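Pentafunctional AROM polypeptide (Schizosaccharomyces pombe, PDB 5SWV) catalyses five successive steps of the shikimate pathway, the portion here carrying the type I 3-dehydroquinate dehydratase and shikimate dehydrogenase activities. Local coordinates at residues 41-45 and 86-90; 369-373 and 393-397. All blocks are in the same frame, centred on the assembly; numbering follows the deposited sequence.

Contacts 1 and 2 share no helix or strand: 41-45 with 86-90 belongs to the dehydroquinase barrel, 369-373 with 393-397 to the Rossmann-like sheet of the dehydrogenase. Their centres lie about 38 Å apart, the nearest atoms about 21 Å. Each is partly buried, with an inner and an outer part. Contact 1 sits where parallel strands end, and there charged side chains do the work: a buried arginine-aspartate pair takes hold of a loop, and tyrosine and leucine pack towards the outside. Contact 2 sits where parallel strands begin. Main-chain bonds between two loops dominate it, with leucine and valine packing beside them and a water joining the backbones.

Contact 1. Residues 41-45 and 86-90; sequences VRVDY and GGLFP
The ring of Y45 carries a methyl of L88 on one face and has NH2 of R42 at its edge, in plane. This is the C-terminal end of a parallel TIM barrel, the end that carries the active site in enzymes of this fold; here the chain leaving strand 38-42 meets the loop that follows strand 76-79. L88 CD1 stands 3.7 Å from the Y45 ring centroid and only 2° off the normal, a CH-pi contact over the centre, with the two side chains crossing at about a right angle. The guanidinium of R42 has the CA of G87 at its edge, near its plane.

D44 links the arginine to the loop 86-90. Its CG lies between the backbone N and the carbonyl carbon (chi1 59°), and the carboxylate meets the guanidinium edge of R42 in a bidentate salt bridge. R42 NE reaches D44 OD1 at 2.8 Å, and NH2 reaches OD2, each oxygen using its syn lone pair. The arginine chain, bent at chi2 and chi3, folds the guanidinium back onto its own segment. Aspartate suits the place because its two oxygens can take both arginine nitrogens while OD2 still accepts L88 N. Its OD1 also receives a weak hydrogen bond from R81 N.

Glycine suits position 87 because a side chain there would point into the D44 carboxylate and R42 NH2. F89, buried, packs on I55 and I80, a place suited to a large apolar ring. Finally, L88 N donates to D44 OD2 over 3.1 Å, arriving on the anti side, 26° out of the carboxylate plane.

Contact 2. Residues 369-373 and 393-397; sequences SLRDT and RLGVS
D372 N donates to G395 O over 3.1 Å. S397 N donates to T373 O over 3.0 Å. These bonds tie the loop entering strand 374-378, where a beta-alpha-beta unit of the Rossmann-like domain begins, to the turn by which that unit's helix 382-393 passes into strand 398-403. R371 CA adds a CA-H...O contact to G395 O. S397 OG lies between its backbone N and carbonyl carbon (chi1 58°), which brings it beside D372 CA and into a weak bond with T373 O; serine's short arm suits a hydroxyl held so near the backbone. A water bridges the loops, accepting from L370 N and donating to L394 O.

L370 and V396, both buried, bring apolar groups against L394 and the polar atoms of T373. L370 and L394 lie side by side, their CD1 atoms 4.1 Å apart. V396, branched at CB, packs CG1 on T373 O and CG2 on L370 CB and T373 OG1.

L370 also rests on S441 and A442 of strand 440-445, while L394 meets Y358 and F361 of helix 353-364. The conformation of each loop is set by its own bonds. G395 closes helix 382-393 in a Schellman motif, its positive phi of 99° being easy for glycine. S369 OG accepts from R371 N in an ST turn, and T373 OG1 is bonded to L370 O at 2.6 Å.

Contact 1. Residues 41-45 and 86-90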
ATOM      1  N   VAL A  41       2.669  13.572   8.306  1.00 36.92           N
ATOM      2  CA  VAL A  41       2.860  13.717   9.724  1.00 36.28           C
ATOM      3  C   VAL A  41       2.760  15.201   9.969  1.00 36.10           C
ATOM      4  O   VAL A  41       3.594  15.973   9.499  1.00 36.07           O
ATOM      5  CB  VAL A  41       4.231  13.224  10.196  1.00 36.67           C
ATOM      6  CG1 VAL A  41       4.366  13.442  11.703  1.00 37.14           C
ATOM      7  CG2 VAL A  41       4.428  11.756   9.828  1.00 36.53           C
ATOM      8  N   ARG A  42       1.709  15.588  10.674  1.00 36.04           N
ATOM      9  CA  ARG A  42       1.518  16.954  11.082  1.00 36.26           C
ATOM     10  C   ARG A  42       2.381  17.162  12.312  1.00 36.79           C
ATOM     11  O   ARG A  42       1.982  16.843  13.454  1.00 37.84           O
ATOM     12  CB  ARG A  42       0.036  17.248  11.350  1.00 36.07           C
ATOM     13  CG  ARG A  42      -0.774  17.430  10.077  1.00 35.84           C
ATOM     14  CD  ARG A  42      -0.469  18.743   9.358  1.00 35.88           C
ATOM     15  NE  ARG A  42      -0.761  19.926  10.187  1.00 36.27           N
ATOM     16  CZ  ARG A  42      -1.933  20.577  10.243  1.00 36.36           C
ATOM     17  NH1 ARG A  42      -2.998  20.212   9.523  1.00 36.35           N
ATOM     18  NH2 ARG A  42      -2.053  21.620  11.045  1.00 36.79           N
ATOM     19  N   VAL A  43       3.569  17.701  12.055  1.00 36.16           N
ATOM     20  CA  VAL A  43       4.612  17.838  13.058  1.00 35.78           C
ATOM     21  C   VAL A  43       4.180  18.870  14.099  1.00 36.35           C
ATOM     22  O   VAL A  43       4.491  18.736  15.293  1.00 36.43           O
ATOM     23  CB  VAL A  43       5.951  18.233  12.401  1.00 35.55           C
ATOM     24  CG1 VAL A  43       7.026  18.481  13.450  1.00 35.65           C
ATOM     25  CG2 VAL A  43       6.405  17.155  11.421  1.00 35.31           C
ATOM     26  N   ASP A  44       3.435  19.881  13.651  1.00 36.52           N
ATOM     27  CA  ASP A  44       2.849  20.865  14.568  1.00 37.05           C
ATOM     28  C   ASP A  44       1.935  20.266  15.659  1.00 36.89           C
ATOM     29  O   ASP A  44       1.808  20.856  16.736  1.00 35.64           O
ATOM     30  CB  ASP A  44       2.156  22.012  13.803  1.00 37.44           C
ATOM     31  CG  ASP A  44       1.030  21.540  12.890  1.00 38.22           C
ATOM     32  OD1 ASP A  44       1.312  20.749  11.945  1.00 38.15           O
ATOM     33  OD2 ASP A  44      -0.133  21.985  13.105  1.00 38.16           O
ATOM     34  N   TYR A  45       1.356  19.091  15.398  1.00 37.47           N
ATOM     35  CA  TYR A  45       0.524  18.389  16.388  1.00 38.39           C
ATOM     36  C   TYR A  45       1.287  17.473  17.344  1.00 38.60           C
ATOM     37  O   TYR A  45       0.758  17.143  18.395  1.00 39.21           O
ATOM     38  CB  TYR A  45      -0.592  17.583  15.711  1.00 38.84           C
ATOM     39  CG  TYR A  45      -1.821  18.397  15.401  1.00 39.65           C
ATOM     40  CD1 TYR A  45      -1.819  19.286  14.340  1.00 40.35           C
ATOM     41  CD2 TYR A  45      -2.991  18.279  16.164  1.00 40.51           C
ATOM     42  CE1 TYR A  45      -2.938  20.038  14.028  1.00 41.21           C
ATOM     43  CE2 TYR A  45      -4.116  19.039  15.870  1.00 41.14           C
ATOM     44  CZ  TYR A  45      -4.081  19.920  14.793  1.00 41.81           C
ATOM     45  OH  TYR A  45      -5.163  20.698  14.439  1.00 42.25           O
ATOM     46  N   GLY A  86      -3.486  27.894   9.747  1.00 31.55           N
ATOM     47  CA  GLY A  86      -4.439  26.920  10.303  1.00 31.76           C
ATOM     48  C   GLY A  86      -3.880  25.810  11.184  1.00 31.93           C
ATOM     49  O   GLY A  86      -4.625  24.967  11.661  1.00 32.14           O
ATOM     50  N   GLY A  87      -2.573  25.798  11.397  1.00 32.21           N
ATOM     51  CA  GLY A  87      -1.937  24.825  12.278  1.00 32.59           C
ATOM     52  C   GLY A  87      -1.605  25.414  13.631  1.00 33.03           C
ATOM     53  O   GLY A  87      -2.196  26.403  14.030  1.00 33.50           O
ATOM     54  N   LEU A  88      -0.664  24.786  14.328  1.00 33.75           N
ATOM     55  CA  LEU A  88      -0.338  25.113  15.722  1.00 34.90           C
ATOM     56  C   LEU A  88       1.063  25.652  15.929  1.00 35.16           C
ATOM     57  O   LEU A  88       1.392  26.046  17.038  1.00 36.73           O
ATOM     58  CB  LEU A  88      -0.501  23.860  16.599  1.00 35.54           C
ATOM     59  CG  LEU A  88      -1.876  23.155  16.548  1.00 36.20           C
ATOM     60  CD1 LEU A  88      -1.882  21.864  17.378  1.00 36.34           C
ATOM     61  CD2 LEU A  88      -2.999  24.100  16.987  1.00 35.60           C
ATOM     62  N   PHE A  89       1.881  25.678  14.885  1.00 34.98           N
ATOM     63  CA  PHE A  89       3.274  26.024  15.034  1.00 35.55           C
ATOM     64  C   PHE A  89       3.376  27.531  15.024  1.00 35.37           C
ATOM     65  O   PHE A  89       2.769  28.168  14.181  1.00 35.12           O
ATOM     66  CB  PHE A  89       4.121  25.415  13.892  1.00 36.20           C
ATOM     67  CG  PHE A  89       5.607  25.387  14.166  1.00 35.76           C
ATOM     68  CD1 PHE A  89       6.194  24.287  14.780  1.00 36.08           C
ATOM     69  CD2 PHE A  89       6.418  26.448  13.782  1.00 36.13           C
ATOM     70  CE1 PHE A  89       7.569  24.250  15.024  1.00 36.58           C
ATOM     71  CE2 PHE A  89       7.794  26.424  14.013  1.00 36.34           C
ATOM     72  CZ  PHE A  89       8.369  25.326  14.640  1.00 36.61           C
ATOM     73  N   PRO A  90       4.155  28.109  15.952  1.00 35.83           N
ATOM     74  CA  PRO A  90       4.315  29.559  15.976  1.00 36.04           C
ATOM     75  C   PRO A  90       4.959  30.114  14.710  1.00 36.76           C
ATOM     76  O   PRO A  90       5.937  29.563  14.226  1.00 36.84           O
ATOM     77  CB  PRO A  90       5.247  29.785  17.157  1.00 36.54           C
ATOM     78  CG  PRO A  90       5.174  28.532  17.965  1.00 36.56           C
ATOM     79  CD  PRO A  90       4.964  27.449  16.989  1.00 35.82           C
TER

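Contact 2. Residues 369-373 and 393-397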
ATOM      1  N   SER A 369      13.614  -7.378  10.100  1.00 59.85           N
ATOM      2  CA  SER A 369      13.898  -7.440   8.662  1.00 57.44           C
ATOM      3  C   SER A 369      14.474  -8.826   8.354  1.00 56.42           C
ATOM      4  O   SER A 369      15.207  -9.393   9.172  1.00 55.79           O
ATOM      5  CB  SER A 369      14.892  -6.334   8.276  1.00 57.58           C
ATOM      6  OG  SER A 369      15.509  -6.561   7.026  1.00 56.61           O
ATOM      7  N   LEU A 370      14.135  -9.366   7.184  1.00 54.96           N
ATOM      8  CA  LEU A 370      14.665 -10.652   6.733  1.00 54.76           C
ATOM      9  C   LEU A 370      15.918 -10.519   5.871  1.00 55.43           C
ATOM     10  O   LEU A 370      16.399 -11.531   5.357  1.00 56.06           O
ATOM     11  CB  LEU A 370      13.588 -11.449   5.973  1.00 55.23           C
ATOM     12  CG  LEU A 370      12.382 -11.991   6.762  1.00 54.93           C
ATOM     13  CD1 LEU A 370      11.353 -12.616   5.832  1.00 53.88           C
ATOM     14  CD2 LEU A 370      12.815 -13.008   7.800  1.00 55.51           C
ATOM     15  N   ARG A 371      16.455  -9.306   5.703  1.00 56.87           N
ATOM     16  CA  ARG A 371      17.752  -9.143   5.041  1.00 59.55           C
ATOM     17  C   ARG A 371      18.784 -10.029   5.706  1.00 57.57           C
ATOM     18  O   ARG A 371      18.922 -10.005   6.919  1.00 57.34           O
ATOM     19  CB  ARG A 371      18.263  -7.691   5.016  1.00 65.27           C
ATOM     20  CG  ARG A 371      18.430  -7.160   3.595  1.00 72.10           C
ATOM     21  CD  ARG A 371      18.747  -5.669   3.527  1.00 79.86           C
ATOM     22  NE  ARG A 371      17.842  -4.996   2.575  1.00 88.53           N
ATOM     23  CZ  ARG A 371      17.540  -3.689   2.553  1.00 92.57           C
ATOM     24  NH1 ARG A 371      16.679  -3.233   1.636  1.00 93.32           N
ATOM     25  NH2 ARG A 371      18.081  -2.827   3.423  1.00 93.29           N
ATOM     26  N   ASP A 372      19.467 -10.828   4.890  1.00 55.78           N
ATOM     27  CA  ASP A 372      20.542 -11.712   5.316  1.00 54.58           C
ATOM     28  C   ASP A 372      20.123 -12.705   6.396  1.00 51.72           C
ATOM     29  O   ASP A 372      20.819 -12.864   7.386  1.00 53.06           O
ATOM     30  CB  ASP A 372      21.767 -10.892   5.753  1.00 56.27           C
ATOM     31  CG  ASP A 372      22.410 -10.131   4.600  1.00 58.55           C
ATOM     32  OD1 ASP A 372      22.338 -10.581   3.428  1.00 58.34           O
ATOM     33  OD2 ASP A 372      23.027  -9.083   4.883  1.00 61.42           O
ATOM     34  N   THR A 373      18.978 -13.354   6.203  1.00 47.95           N
ATOM     35  CA  THR A 373      18.494 -14.411   7.108  1.00 45.57           C
ATOM     36  C   THR A 373      18.354 -15.705   6.332  1.00 43.19           C
ATOM     37  O   THR A 373      18.570 -15.733   5.131  1.00 42.80           O
ATOM     38  CB  THR A 373      17.122 -14.060   7.712  1.00 45.53           C
ATOM     39  OG1 THR A 373      16.192 -13.737   6.662  1.00 44.96           O
ATOM     40  CG2 THR A 373      17.256 -12.900   8.652  1.00 45.79           C
ATOM     41  N   ARG A 393      12.580 -11.902  -2.453  1.00 37.74           N
ATOM     42  CA  ARG A 393      12.244 -10.486  -2.569  1.00 38.64           C
ATOM     43  C   ARG A 393      12.249  -9.771  -1.233  1.00 37.94           C
ATOM     44  O   ARG A 393      12.490  -8.587  -1.189  1.00 39.12           O
ATOM     45  CB  ARG A 393      10.882 -10.326  -3.243  1.00 40.18           C
ATOM     46  CG  ARG A 393      10.573  -8.914  -3.701  1.00 41.51           C
ATOM     47  CD  ARG A 393       9.668  -8.921  -4.918  1.00 43.06           C
ATOM     48  NE  ARG A 393       8.883  -7.691  -4.948  1.00 44.91           N
ATOM     49  CZ  ARG A 393       9.225  -6.564  -5.557  1.00 46.47           C
ATOM     50  NH1 ARG A 393      10.367  -6.460  -6.241  1.00 48.63           N
ATOM     51  NH2 ARG A 393       8.407  -5.518  -5.476  1.00 46.89           N
ATOM     52  N   LEU A 394      11.977 -10.491  -0.152  1.00 37.72           N
ATOM     53  CA  LEU A 394      12.062  -9.943   1.193  1.00 37.86           C
ATOM     54  C   LEU A 394      13.490  -9.921   1.727  1.00 37.74           C
ATOM     55  O   LEU A 394      13.691  -9.488   2.852  1.00 38.76           O
ATOM     56  CB  LEU A 394      11.201 -10.768   2.159  1.00 38.93           C
ATOM     57  CG  LEU A 394       9.680 -10.846   1.953  1.00 39.17           C
ATOM     58  CD1 LEU A 394       9.091 -12.158   2.448  1.00 39.80           C
ATOM     59  CD2 LEU A 394       8.978  -9.699   2.644  1.00 38.97           C
ATOM     60  N   GLY A 395      14.468 -10.421   0.971  1.00 37.33           N
ATOM     61  CA  GLY A 395      15.883 -10.312   1.339  1.00 37.54           C
ATOM     62  C   GLY A 395      16.531 -11.531   1.997  1.00 37.80           C
ATOM     63  O   GLY A 395      17.676 -11.445   2.437  1.00 38.98           O
ATOM     64  N   VAL A 396      15.838 -12.662   2.060  1.00 36.83           N
ATOM     65  CA  VAL A 396      16.423 -13.885   2.612  1.00 37.01           C
ATOM     66  C   VAL A 396      17.659 -14.296   1.792  1.00 37.42           C
ATOM     67  O   VAL A 396      17.569 -14.476   0.584  1.00 36.93           O
ATOM     68  CB  VAL A 396      15.394 -15.037   2.626  1.00 36.63           C
ATOM     69  CG1 VAL A 396      16.043 -16.368   2.981  1.00 36.88           C
ATOM     70  CG2 VAL A 396      14.277 -14.734   3.609  1.00 36.61           C
ATOM     71  N   SER A 397      18.805 -14.439   2.449  1.00 39.20           N
ATOM     72  CA  SER A 397      20.077 -14.749   1.747  1.00 40.70           C
ATOM     73  C   SER A 397      20.366 -16.246   1.586  1.00 40.86           C
ATOM     74  O   SER A 397      21.198 -16.605   0.766  1.00 41.07           O
ATOM     75  CB  SER A 397      21.261 -14.066   2.424  1.00 40.36           C
ATOM     76  OG  SER A 397      21.329 -14.480   3.768  1.00 41.82           O
TER
HETATM   77  O   HOH W   1      12.286  -8.128   5.064  1.00 38.75           O